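Local structure of Plm1 (Streptomyces sp. HK803, 4HXY) at residues A[39-44]-A[142-147]; A[72-77]-A[123-128]; A[344-349]-A[404-409]. The protein probably catalyses NADPH-dependent reduction of the beta-keto group of a polyketide chain, as the ketoreductase of the first module of phoslactomycin synthase. All coordinates share one frame; numbering follows the deposited sequence.

Contact 1: A[39-44]-A[142-147]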
loop_
_atom_site.group_PDB
_atom_site.type_symbol
_atom_site.label_atom_id
_atom_site.label_comp_id
_atom_site.label_asym_id
_atom_site.label_seq_id
_atom_site.Cartn_x
_atom_site.Cartn_y
_atom_site.Cartn_z
ATOM N N GLY A 39 -5.018 -15.823 -23.062
ATOM C CA GLY A 39 -6.262 -15.850 -23.830
ATOM C C GLY A 39 -6.512 -17.223 -24.445
ATOM O O GLY A 39 -7.664 -17.646 -24.634
ATOM N N SER A 40 -5.418 -17.915 -24.764
ATOM C CA SER A 40 -5.482 -19.230 -25.408
ATOM C C SER A 40 -5.908 -20.365 -24.479
ATOM O O SER A 40 -6.111 -21.495 -24.941
ATOM C CB SER A 40 -4.139 -19.555 -26.064
ATOM O OG SER A 40 -3.115 -19.699 -25.088
ATOM N N LEU A 41 -6.051 -20.095 -23.182
ATOM C CA LEU A 41 -6.592 -21.069 -22.238
ATOM C C LEU A 41 -8.100 -21.265 -22.415
ATOM O O LEU A 41 -8.654 -22.261 -21.948
ATOM C CB LEU A 41 -6.305 -20.644 -20.796
ATOM C CG LEU A 41 -4.856 -20.779 -20.324
ATOM C CD1 LEU A 41 -4.686 -20.097 -18.973
ATOM C CD2 LEU A 41 -4.449 -22.251 -20.226
ATOM N N PHE A 42 -8.735 -20.304 -23.081
ATOM C CA PHE A 42 -10.176 -20.205 -23.183
ATOM C C PHE A 42 -10.614 -20.466 -24.610
ATOM O O PHE A 42 -9.969 -20.031 -25.559
ATOM C CB PHE A 42 -10.636 -18.802 -22.780
ATOM C CG PHE A 42 -10.149 -18.390 -21.429
ATOM C CD1 PHE A 42 -10.850 -18.763 -20.296
ATOM C CD2 PHE A 42 -8.982 -17.653 -21.284
ATOM C CE1 PHE A 42 -10.383 -18.418 -19.041
ATOM C CE2 PHE A 42 -8.527 -17.288 -20.035
ATOM C CZ PHE A 42 -9.226 -17.661 -18.914
ATOM N N ASP A 43 -11.715 -21.191 -24.754
ATOM C CA ASP A 43 -12.309 -21.379 -26.059
ATOM C C ASP A 43 -13.316 -20.250 -26.248
ATOM O O ASP A 43 -14.225 -20.079 -25.438
ATOM C CB ASP A 43 -12.982 -22.757 -26.154
ATOM C CG ASP A 43 -11.974 -23.901 -26.265
ATOM O OD1 ASP A 43 -10.812 -23.671 -26.675
ATOM O OD2 ASP A 43 -12.340 -25.046 -25.944
ATOM N N ASP A 44 -13.119 -19.477 -27.305
ATOM C CA ASP A 44 -14.025 -18.423 -27.709
ATOM C C ASP A 44 -14.405 -17.445 -26.593
ATOM O O ASP A 44 -15.586 -17.162 -26.378
ATOM C CB ASP A 44 -15.272 -19.064 -28.326
ATOM C CG ASP A 44 -14.919 -19.996 -29.480
ATOM O OD1 ASP A 44 -14.954 -21.229 -29.300
ATOM O OD2 ASP A 44 -14.573 -19.474 -30.556
ATOM N N ALA A 142 -0.599 -23.482 -14.066
ATOM C CA ALA A 142 -0.844 -23.064 -12.711
ATOM C C ALA A 142 -2.071 -22.150 -12.667
ATOM O O ALA A 142 -2.892 -22.273 -11.786
ATOM C CB ALA A 142 0.383 -22.365 -12.125
ATOM N N LEU A 143 -2.170 -21.228 -13.617
ATOM C CA LEU A 143 -3.334 -20.345 -13.679
ATOM C C LEU A 143 -4.619 -21.100 -14.013
ATOM O O LEU A 143 -5.653 -20.875 -13.441
ATOM C CB LEU A 143 -3.142 -19.214 -14.688
ATOM C CG LEU A 143 -4.338 -18.257 -14.694
ATOM C CD1 LEU A 143 -4.454 -17.517 -13.383
ATOM C CD2 LEU A 143 -4.225 -17.294 -15.792
ATOM N N ALA A 144 -4.530 -22.018 -14.955
ATOM C CA ALA A 144 -5.711 -22.767 -15.361
ATOM C C ALA A 144 -6.265 -23.587 -14.213
ATOM O O ALA A 144 -7.457 -23.610 -13.992
ATOM C CB ALA A 144 -5.384 -23.647 -16.536
ATOM N N GLY A 145 -5.383 -24.238 -13.474
ATOM C CA GLY A 145 -5.783 -24.996 -12.284
ATOM C C GLY A 145 -6.476 -24.118 -11.262
ATOM O O GLY A 145 -7.465 -24.514 -10.655
ATOM N N THR A 146 -5.972 -22.897 -11.091
ATOM C CA THR A 146 -6.547 -21.952 -10.147
ATOM C C THR A 146 -7.953 -21.523 -10.572
ATOM O O THR A 146 -8.859 -21.491 -9.744
ATOM C CB THR A 146 -5.603 -20.725 -9.982
ATOM O OG1 THR A 146 -4.358 -21.170 -9.421
ATOM C CG2 THR A 146 -6.212 -19.659 -9.086
ATOM N N LEU A 147 -8.134 -21.210 -11.854
ATOM C CA LEU A 147 -9.418 -20.743 -12.359
ATOM C C LEU A 147 -10.466 -21.849 -12.455
ATOM O O LEU A 147 -11.662 -21.571 -12.414
ATOM C CB LEU A 147 -9.262 -20.083 -13.725
ATOM C CG LEU A 147 -8.389 -18.834 -13.767
ATOM C CD1 LEU A 147 -8.337 -18.264 -15.198
ATOM C CD2 LEU A 147 -8.883 -17.781 -12.765
#

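Contact 2: A[72-77]-A[123-128]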
loop_
_atom_site.group_PDB
_atom_site.type_symbol
_atom_site.label_atom_id
_atom_site.label_comp_id
_atom_site.label_asym_id
_atom_site.label_seq_id
_atom_site.Cartn_x
_atom_site.Cartn_y
_atom_site.Cartn_z
ATOM N N ALA A 72 -11.726 -0.004 -13.823
ATOM C CA ALA A 72 -12.497 -0.002 -15.059
ATOM C C ALA A 72 -13.210 -1.334 -15.321
ATOM O O ALA A 72 -14.367 -1.336 -15.735
ATOM C CB ALA A 72 -11.628 0.360 -16.254
ATOM N N ALA A 73 -12.523 -2.446 -15.081
ATOM C CA ALA A 73 -13.120 -3.768 -15.263
ATOM C C ALA A 73 -14.281 -3.983 -14.315
ATOM O O ALA A 73 -15.314 -4.534 -14.694
ATOM C CB ALA A 73 -12.064 -4.858 -15.069
ATOM N N LEU A 74 -14.143 -3.551 -13.063
ATOM C CA LEU A 74 -15.210 -3.738 -12.097
ATOM C C LEU A 74 -16.421 -2.894 -12.481
ATOM O O LEU A 74 -17.545 -3.310 -12.260
ATOM C CB LEU A 74 -14.723 -3.397 -10.665
ATOM C CG LEU A 74 -13.735 -4.427 -10.121
ATOM C CD1 LEU A 74 -13.013 -3.917 -8.863
ATOM C CD2 LEU A 74 -14.434 -5.806 -9.857
ATOM N N HIS A 75 -16.199 -1.716 -13.059
ATOM C CA HIS A 75 -17.316 -0.911 -13.553
ATOM C C HIS A 75 -18.016 -1.583 -14.736
ATOM O O HIS A 75 -19.233 -1.422 -14.909
ATOM C CB HIS A 75 -16.860 0.492 -13.957
ATOM C CG HIS A 75 -16.433 1.342 -12.806
ATOM N ND1 HIS A 75 -16.857 1.127 -11.512
ATOM C CD2 HIS A 75 -15.597 2.405 -12.755
ATOM C CE1 HIS A 75 -16.298 2.022 -10.716
ATOM N NE2 HIS A 75 -15.540 2.814 -11.445
ATOM N N GLU A 76 -17.262 -2.302 -15.556
ATOM C CA GLU A 76 -17.855 -3.004 -16.695
ATOM C C GLU A 76 -18.806 -4.098 -16.274
ATOM O O GLU A 76 -19.805 -4.325 -16.925
ATOM C CB GLU A 76 -16.810 -3.650 -17.589
ATOM C CG GLU A 76 -16.030 -2.713 -18.424
ATOM C CD GLU A 76 -16.804 -2.086 -19.570
ATOM O OE1 GLU A 76 -17.859 -2.584 -19.981
ATOM O OE2 GLU A 76 -16.328 -1.064 -20.052
ATOM N N VAL A 77 -18.448 -4.820 -15.225
ATOM C CA VAL A 77 -19.276 -5.931 -14.769
ATOM C C VAL A 77 -20.305 -5.570 -13.705
ATOM O O VAL A 77 -21.054 -6.418 -13.264
ATOM C CB VAL A 77 -18.446 -7.161 -14.333
ATOM C CG1 VAL A 77 -17.617 -7.660 -15.489
ATOM C CG2 VAL A 77 -17.592 -6.857 -13.147
ATOM N N ASP A 123 -19.202 -11.899 -2.734
ATOM C CA ASP A 123 -19.686 -13.088 -3.454
ATOM C C ASP A 123 -19.230 -13.112 -4.906
ATOM O O ASP A 123 -19.273 -14.163 -5.544
ATOM C CB ASP A 123 -21.225 -13.177 -3.412
ATOM C CG ASP A 123 -21.896 -11.955 -4.014
ATOM O OD1 ASP A 123 -21.677 -10.844 -3.496
ATOM O OD2 ASP A 123 -22.600 -12.076 -5.044
ATOM N N ARG A 124 -18.776 -11.969 -5.416
ATOM C CA ARG A 124 -18.430 -11.805 -6.828
ATOM C C ARG A 124 -16.930 -11.892 -7.080
ATOM O O ARG A 124 -16.486 -12.310 -8.150
ATOM C CB ARG A 124 -18.939 -10.450 -7.340
ATOM C CG ARG A 124 -20.469 -10.361 -7.396
ATOM C CD ARG A 124 -20.942 -9.380 -8.417
ATOM N NE ARG A 124 -20.638 -9.827 -9.779
ATOM C CZ ARG A 124 -20.863 -9.115 -10.882
ATOM N NH1 ARG A 124 -21.404 -7.894 -10.826
ATOM N NH2 ARG A 124 -20.545 -9.627 -12.058
ATOM N N TRP A 125 -16.150 -11.485 -6.093
ATOM C CA TRP A 125 -14.702 -11.416 -6.275
ATOM C C TRP A 125 -14.071 -12.788 -6.164
ATOM O O TRP A 125 -14.285 -13.503 -5.196
ATOM C CB TRP A 125 -14.118 -10.484 -5.230
ATOM C CG TRP A 125 -12.648 -10.248 -5.383
ATOM C CD1 TRP A 125 -11.667 -10.676 -4.552
ATOM C CD2 TRP A 125 -11.999 -9.549 -6.446
ATOM N NE1 TRP A 125 -10.444 -10.257 -5.005
ATOM C CE2 TRP A 125 -10.620 -9.584 -6.181
ATOM C CE3 TRP A 125 -12.450 -8.872 -7.571
ATOM C CZ2 TRP A 125 -9.689 -8.958 -6.994
ATOM C CZ3 TRP A 125 -11.517 -8.298 -8.412
ATOM C CH2 TRP A 125 -10.157 -8.342 -8.112
ATOM N N GLY A 126 -13.300 -13.157 -7.174
ATOM C CA GLY A 126 -12.559 -14.377 -7.210
ATOM C C GLY A 126 -11.267 -14.220 -6.441
ATOM O O GLY A 126 -11.099 -14.766 -5.336
ATOM N N GLY A 127 -10.364 -13.420 -6.996
ATOM C CA GLY A 127 -9.089 -13.206 -6.360
ATOM C C GLY A 127 -8.039 -12.565 -7.245
ATOM O O GLY A 127 -8.315 -12.156 -8.391
ATOM N N LEU A 128 -6.829 -12.526 -6.703
ATOM C CA LEU A 128 -5.645 -11.952 -7.350
ATOM C C LEU A 128 -4.625 -13.050 -7.586
ATOM O O LEU A 128 -4.387 -13.876 -6.698
ATOM C CB LEU A 128 -5.025 -10.879 -6.444
ATOM C CG LEU A 128 -5.856 -9.610 -6.288
ATOM C CD1 LEU A 128 -5.692 -8.916 -4.904
ATOM C CD2 LEU A 128 -5.490 -8.656 -7.429
#

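Contact 3: A[344-349]-A[404-409]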
loop_
_atom_site.group_PDB
_atom_site.type_symbol
_atom_site.label_atom_id
_atom_site.label_comp_id
_atom_site.label_asym_id
_atom_site.label_seq_id
_atom_site.Cartn_x
_atom_site.Cartn_y
_atom_site.Cartn_z
ATOM N N ALA A 344 5.547 -1.062 -2.254
ATOM C CA ALA A 344 6.316 -1.536 -3.413
ATOM C C ALA A 344 7.462 -0.607 -3.756
ATOM O O ALA A 344 8.524 -1.075 -4.130
ATOM C CB ALA A 344 5.440 -1.737 -4.637
ATOM N N LEU A 345 7.240 0.701 -3.626
ATOM C CA LEU A 345 8.286 1.672 -3.910
ATOM C C LEU A 345 9.455 1.474 -2.938
ATOM O O LEU A 345 10.604 1.542 -3.364
ATOM C CB LEU A 345 7.762 3.093 -3.806
ATOM C CG LEU A 345 8.792 4.186 -4.003
ATOM C CD1 LEU A 345 9.470 4.086 -5.364
ATOM C CD2 LEU A 345 8.104 5.535 -3.786
ATOM N N ALA A 346 9.186 1.220 -1.657
ATOM C CA ALA A 346 10.286 0.981 -0.734
ATOM C C ALA A 346 11.098 -0.228 -1.184
ATOM O O ALA A 346 12.327 -0.193 -1.144
ATOM C CB ALA A 346 9.811 0.829 0.705
ATOM N N ARG A 347 10.421 -1.304 -1.590
ATOM C CA ARG A 347 11.127 -2.498 -2.089
ATOM C C ARG A 347 11.968 -2.157 -3.321
ATOM O O ARG A 347 13.113 -2.598 -3.445
ATOM C CB ARG A 347 10.141 -3.621 -2.420
ATOM C CG ARG A 347 9.490 -4.229 -1.216
ATOM C CD ARG A 347 8.758 -5.538 -1.507
ATOM N NE ARG A 347 7.516 -5.329 -2.248
ATOM C CZ ARG A 347 7.324 -5.610 -3.537
ATOM N NH1 ARG A 347 8.292 -6.156 -4.288
ATOM N NH2 ARG A 347 6.131 -5.358 -4.073
ATOM N N ARG A 348 11.386 -1.381 -4.216
ATOM C CA ARG A 348 12.037 -1.005 -5.467
ATOM C C ARG A 348 13.307 -0.211 -5.191
ATOM O O ARG A 348 14.370 -0.476 -5.776
ATOM C CB ARG A 348 11.090 -0.220 -6.371
ATOM C CG ARG A 348 11.596 -0.036 -7.780
ATOM C CD ARG A 348 10.672 0.832 -8.596
ATOM N NE ARG A 348 10.846 2.258 -8.308
ATOM C CZ ARG A 348 10.193 3.237 -8.923
ATOM N NH1 ARG A 348 9.283 2.968 -9.849
ATOM N NH2 ARG A 348 10.462 4.499 -8.620
ATOM N N ARG A 349 13.213 0.722 -4.254
ATOM C CA ARG A 349 14.343 1.590 -3.942
ATOM C C ARG A 349 15.480 0.782 -3.308
ATOM O O ARG A 349 16.657 0.978 -3.640
ATOM C CB ARG A 349 13.864 2.751 -3.031
ATOM C CG ARG A 349 14.923 3.758 -2.681
ATOM C CD ARG A 349 14.310 5.037 -2.056
ATOM N NE ARG A 349 15.352 5.965 -1.639
ATOM C CZ ARG A 349 15.775 7.014 -2.326
ATOM N NH1 ARG A 349 15.220 7.326 -3.482
ATOM N NH2 ARG A 349 16.753 7.762 -1.826
ATOM N N ALA A 404 16.583 -5.018 6.453
ATOM C CA ALA A 404 15.560 -4.406 5.617
ATOM C C ALA A 404 14.271 -5.203 5.704
ATOM O O ALA A 404 14.297 -6.423 5.770
ATOM C CB ALA A 404 16.048 -4.360 4.170
ATOM N N GLY A 405 13.152 -4.497 5.698
ATOM C CA GLY A 405 11.849 -5.124 5.726
ATOM C C GLY A 405 10.796 -4.075 5.493
ATOM O O GLY A 405 11.103 -2.907 5.428
ATOM N N ASP A 406 9.549 -4.478 5.365
ATOM C CA ASP A 406 8.515 -3.468 5.408
ATOM C C ASP A 406 7.547 -3.970 6.478
ATOM O O ASP A 406 6.801 -4.899 6.290
ATOM C CB ASP A 406 7.837 -3.210 4.076
ATOM C CG ASP A 406 8.590 -2.195 3.187
ATOM O OD1 ASP A 406 9.527 -1.465 3.638
ATOM O OD2 ASP A 406 8.193 -2.148 2.001
ATOM N N PRO A 407 7.587 -3.311 7.612
ATOM C CA PRO A 407 6.779 -3.689 8.755
ATOM C C PRO A 407 5.364 -3.141 8.746
ATOM O O PRO A 407 5.100 -2.093 8.215
ATOM C CB PRO A 407 7.559 -3.076 9.912
ATOM C CG PRO A 407 8.089 -1.836 9.319
ATOM C CD PRO A 407 8.493 -2.201 7.939
ATOM N N VAL A 408 4.484 -3.910 9.367
ATOM C CA VAL A 408 3.109 -3.509 9.650
ATOM C C VAL A 408 3.072 -3.332 11.167
ATOM O O VAL A 408 3.435 -4.261 11.893
ATOM C CB VAL A 408 2.117 -4.610 9.215
ATOM C CG1 VAL A 408 0.663 -4.136 9.385
ATOM C CG2 VAL A 408 2.359 -5.014 7.768
ATOM N N VAL A 409 2.671 -2.151 11.636
ATOM C CA VAL A 409 2.707 -1.810 13.070
ATOM C C VAL A 409 1.342 -1.314 13.514
ATOM O O VAL A 409 0.878 -0.266 13.067
ATOM C CB VAL A 409 3.778 -0.743 13.350
ATOM C CG1 VAL A 409 3.774 -0.343 14.840
ATOM C CG2 VAL A 409 5.174 -1.236 12.896
#

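Contact 1: A[39-44]-A[142-147]
L41 and F42 reach out of the loop 39-44 to lie against L143, A144 and L147 on one side of the helix 137-148, a contact made wholly of hydrocarbon and buried on both sides. The path of L41 from backbone to tip serves as an example. Its CB leans over one face of the neighbouring F42 ring, 4.0 Å above the plane and displaced toward the rim. CG lies opposite the carbonyl carbon across the CA–CB bond (chi1 -73°), a setting that carries the branch point toward the helix and divides its two methyls between successive residues there. CD1 approaches CD2 of L143 at 4.3 Å; CD2 meets CB of A144 at 4.1 Å, where the small methyl accepts the leucine tip. The nearest pair of CA atoms, those of L41 and A144, is 7.1 Å apart.

F42 adds its far end. Its CZ lies 3.9 Å from CD1 of L147, with the methyl at the ring edge, near the ring plane, and the two side chains crossing at about a right angle. A type I turn from G39 to F42, closed by F42 N on G39 O at 3.3 Å, presents the two apolar residues side by side.

Helix 137-148 packs here on parallel strands, consistent with the Rossmann-like structural subdomain of modular ketoreductases. L143 also rests on V88 and L147 on W86 of strand 85-90, while F42 and L147 share W28 of strand 28-32. V24, in the loop that leads into strand 28-32, borders L41, F42 and A144.

Contact 2: A[72-77]-A[123-128]
The helix 67-77 and the start of strand 125-131 stay well apart as backbones, the CA atoms of L74 and W125 being 9.6 Å apart and those of V77 and R124 9.9 Å, so long side chains must span the interval. R124 does so with a bond. Its chain bends at chi3 (67°) and runs past V77 in the opposite direction, bringing NH1 to V77 O at 2.9 Å. The N-H points fairly straight at the oxygen (155°), which lies close to the guanidinium plane, yet the donor stands above the carbonyl plane, 40° out of it. NH2 passes 4.0 Å from V77 CB and forms its own hydrogen bond with T82 OG1, so two anchors fix how the group is turned. A leucine in place of R124 would probably leave both V77 O and T82 OG1 without this shared donor and break the polar tie across the contact.

The second bridge is apolar: L74 CD2 meets W125 CZ3 at 4.1 Å, the leucine crossing the indole at about a right angle. On one face of that indole sits the backbone N of G127.

Helix 105-120 closes over this pair, with A117 touching both L74 and W125. V77 rests on L29 and L31 of strand 28-32 and W125 on V85 and C87 of strand 85-90, placing the contact between helix 67-77 and its parallel strands.

Contact 3: A[344-349]-A[404-409]
A346 and R347 bring the helix 344-349 to a single residue of the other segment, D406, on the approach to strand 408-412. Read in sequence, the helix illustrates how its faces are shared out among neighbours. A344 turns its CB away from D406 and lies on A108 of helix 105-120; its carbonyl oxygen takes the amide N of R348 at 2.9 Å. L345 likewise turns its tip away, into helix 290-310.

A346 is the first to touch. Its CB points at the carboxylate and lies 3.6 Å from D406 OD2 and 3.7 Å from OD1, with D406 CG a little farther from A346 CB, at 4.1 Å, so the methyl is met by both oxygens almost equally. The small side chain probably lets the acid come this close to the helix.

R347 follows with the aliphatic part of its chain: CG is 4.0 Å from D406 OD2, and the two side chains cross at about a right angle. The bend at chi3 (-73°) takes the guanidinium off to one side, its plane 68° from that of the carboxylate, and NE remains 5.4 Å from OD2. Opposite charges at that separation would probably attract mildly without pairing. The strongest polar partner of D406 lies outside the two segments: OD1 makes a salt bridge with R350 NH1 and also accepts a hydrogen bond from S358 N. R348 and R349 turn to D308 of helix 290-310.

Helix 333-351, between strands 316-322 and 357-361, belongs to the Rossmann-type fold of this short-chain dehydrogenase/reductase; D406 packs on it about 13 Å from the bound NADPH. A346 also touches S358 of strand 357-361, P407 and V409 bond to A360 there, and V408 bonds to F8 of strand 6-14.

How the contacts relate
Following the chain from the N terminus, contact 1 is the first to open, at 39-44, and it closes a long loop when the chain returns at 142-147. Contact 2 is nested inside that loop: it opens on helix 67-77 and closes at the start of strand 125-131, which leads into the helix used by contact 1. Their centres are about 17 Å apart; contact 1 fastens a loop to helix 137-148, and contact 2 fastens helix 67-77 to the beginning of that strand. Contact 3 comes afterwards in series, its centre about 28 Å from that of contact 2, linking a helix of the cofactor-binding half to the late strand 408-412, itself paired with the N-terminal strand 6-14.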